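Local structure of possible HxlR family transcriptional factor (Thermoplasma volcanium, 3DF8) at residues L72-S77 / A84-G89. The protein probably binds DNA and regulates transcription as a member of the HxlR family of helix-turn-helix regulators. Numbering follows the deposited sequence.
Sequences LVERRS and ALTEKG
E74 and A84 form a hydrogen-bonded pair of the antiparallel β-hairpin, the wing of this winged helix-turn-helix domain, where its base runs into helix 87-108. E74 N donates to A84 O at 2.9 Å and A84 N returns a bond to E74 O. V73 and L85 follow as a non-hydrogen-bonded pair, and T86 N then donates to L72 O at 3.0 Å, well above the carbonyl plane (55° out of it). The same oxygen receives a CA-H...O contact from G89 CA at 3.3 Å. Apolar contacts flank this ladder: V73 CG2 meets L85 CD2 at an oblique crossing, and L72 lies across K88 at about a right angle, its CD2 3.7 Å from K88 CB, while L72 also packs on L106 of the second subunit. On the face carrying E74 and A84, E74 OE2 forms a salt bridge with R42, and OE1 shares a water with L85 O. T86 is the N-cap: chi1 of 64° puts OG1 between its own backbone N and carbonyl carbon, from where it accepts from G89 N, and OG1 is also hydrogen-bonded to G71 O. A valine in its place would probably leave G89 N without its capping acceptor and G71 O without its hydroxyl partner. The capping bond, G89 N to T86 OG1, measures 3.0 Å and is nearly straight at 162°.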
loop_
_atom_site.group_PDB
_atom_site.type_symbol
_atom_site.label_atom_id
_atom_site.label_comp_id
_atom_site.label_asym_id
_atom_site.label_seq_id
_atom_site.Cartn_x
_atom_site.Cartn_y
_atom_site.Cartn_z
ATOM N N LEU A 72 -8.422 -2.047 -13.049
ATOM C CA LEU A 72 -8.933 -2.316 -11.698
ATOM C C LEU A 72 -10.330 -1.737 -11.442
ATOM O O LEU A 72 -11.005 -2.185 -10.510
ATOM C CB LEU A 72 -7.946 -1.763 -10.614
ATOM C CG LEU A 72 -6.518 -2.353 -10.793
ATOM C CD1 LEU A 72 -5.673 -1.813 -9.692
ATOM C CD2 LEU A 72 -6.545 -3.891 -10.734
ATOM N N VAL A 73 -10.720 -0.716 -12.212
ATOM C CA VAL A 73 -12.041 -0.025 -12.046
ATOM C C VAL A 73 -12.676 0.136 -13.428
ATOM O O VAL A 73 -11.977 0.219 -14.431
ATOM C CB VAL A 73 -11.807 1.334 -11.381
ATOM C CG1 VAL A 73 -13.056 2.276 -11.430
ATOM C CG2 VAL A 73 -11.369 1.118 -9.931
ATOM N N GLU A 74 -14.007 0.121 -13.477
ATOM C CA GLU A 74 -14.696 0.484 -14.715
ATOM C C GLU A 74 -15.796 1.488 -14.405
ATOM O O GLU A 74 -16.369 1.499 -13.275
ATOM C CB GLU A 74 -15.247 -0.762 -15.422
ATOM C CG GLU A 74 -15.969 -1.717 -14.510
ATOM C CD GLU A 74 -17.478 -1.508 -14.460
ATOM O OE1 GLU A 74 -18.150 -2.366 -13.854
ATOM O OE2 GLU A 74 -17.984 -0.505 -15.038
ATOM N N ARG A 75 -16.052 2.359 -15.394
ATOM C CA ARG A 75 -17.135 3.356 -15.329
ATOM C C ARG A 75 -18.311 2.842 -16.177
ATOM O O ARG A 75 -18.105 2.370 -17.297
ATOM C CB ARG A 75 -16.640 4.707 -15.867
ATOM C CG ARG A 75 -17.731 5.794 -15.992
ATOM C CD ARG A 75 -17.236 7.045 -16.839
ATOM N NE ARG A 75 -16.155 7.654 -16.131
ATOM C CZ ARG A 75 -14.885 7.600 -16.515
ATOM N NH1 ARG A 75 -13.955 8.171 -15.751
ATOM N NH2 ARG A 75 -14.556 6.955 -17.635
ATOM N N ARG A 76 -19.523 2.894 -15.618
ATOM C CA ARG A 76 -20.700 2.635 -16.429
ATOM C C ARG A 76 -21.416 3.939 -16.709
ATOM O O ARG A 76 -21.803 4.589 -15.761
ATOM C CB ARG A 76 -21.659 1.734 -15.652
ATOM C CG ARG A 76 -22.891 1.332 -16.455
ATOM C CD ARG A 76 -23.860 0.511 -15.588
ATOM N NE ARG A 76 -25.049 0.100 -16.331
ATOM C CZ ARG A 76 -26.159 0.836 -16.444
ATOM N NH1 ARG A 76 -26.247 2.018 -15.828
ATOM N NH2 ARG A 76 -27.195 0.389 -17.160
ATOM N N SER A 77 -21.626 4.301 -17.974
ATOM C CA SER A 77 -22.405 5.475 -18.295
ATOM C C SER A 77 -23.787 5.002 -18.691
ATOM O O SER A 77 -23.968 4.404 -19.767
ATOM C CB SER A 77 -21.816 6.286 -19.473
ATOM O OG SER A 77 -20.447 6.595 -19.298
ATOM N N ALA A 84 -17.288 0.848 -10.386
ATOM C CA ALA A 84 -17.195 -0.395 -9.666
ATOM C C ALA A 84 -15.812 -0.984 -9.908
ATOM O O ALA A 84 -15.153 -0.718 -10.920
ATOM C CB ALA A 84 -18.265 -1.395 -10.159
ATOM N N LEU A 85 -15.397 -1.827 -8.983
ATOM C CA LEU A 85 -14.170 -2.595 -9.175
ATOM C C LEU A 85 -14.407 -3.695 -10.224
ATOM O O LEU A 85 -15.483 -4.345 -10.279
ATOM C CB LEU A 85 -13.794 -3.240 -7.849
ATOM C CG LEU A 85 -13.365 -2.249 -6.764
ATOM C CD1 LEU A 85 -13.178 -3.064 -5.509
ATOM C CD2 LEU A 85 -12.061 -1.531 -7.158
ATOM N N THR A 86 -13.390 -3.932 -11.042
ATOM C CA THR A 86 -13.351 -5.122 -11.884
ATOM C C THR A 86 -12.977 -6.342 -11.034
ATOM O O THR A 86 -12.664 -6.214 -9.831
ATOM C CB THR A 86 -12.273 -4.953 -12.968
ATOM O OG1 THR A 86 -11.002 -4.872 -12.316
ATOM C CG2 THR A 86 -12.544 -3.715 -13.853
ATOM N N GLU A 87 -13.001 -7.538 -11.632
ATOM C CA GLU A 87 -12.514 -8.740 -10.936
ATOM C C GLU A 87 -11.109 -8.514 -10.396
ATOM O O GLU A 87 -10.827 -8.831 -9.240
ATOM C CB GLU A 87 -12.514 -9.957 -11.870
ATOM C CG GLU A 87 -12.002 -11.200 -11.183
ATOM C CD GLU A 87 -12.421 -12.485 -11.865
ATOM O OE1 GLU A 87 -13.016 -12.438 -12.972
ATOM O OE2 GLU A 87 -12.147 -13.553 -11.278
ATOM N N LYS A 88 -10.233 -7.935 -11.215
ATOM C CA LYS A 88 -8.859 -7.613 -10.719
ATOM C C LYS A 88 -8.865 -6.611 -9.559
ATOM O O LYS A 88 -8.124 -6.805 -8.579
ATOM C CB LYS A 88 -7.940 -7.122 -11.833
ATOM C CG LYS A 88 -7.588 -8.203 -12.886
ATOM C CD LYS A 88 -6.832 -7.565 -14.009
ATOM C CE LYS A 88 -6.386 -8.620 -15.025
ATOM N NZ LYS A 88 -5.814 -7.963 -16.256
ATOM N N GLY A 89 -9.688 -5.566 -9.653
ATOM C CA GLY A 89 -9.753 -4.549 -8.582
ATOM C C GLY A 89 -10.242 -5.181 -7.284
ATOM O O GLY A 89 -9.729 -4.858 -6.181
HETATM O O HOH W 1 -17.083 -4.512 -12.612
#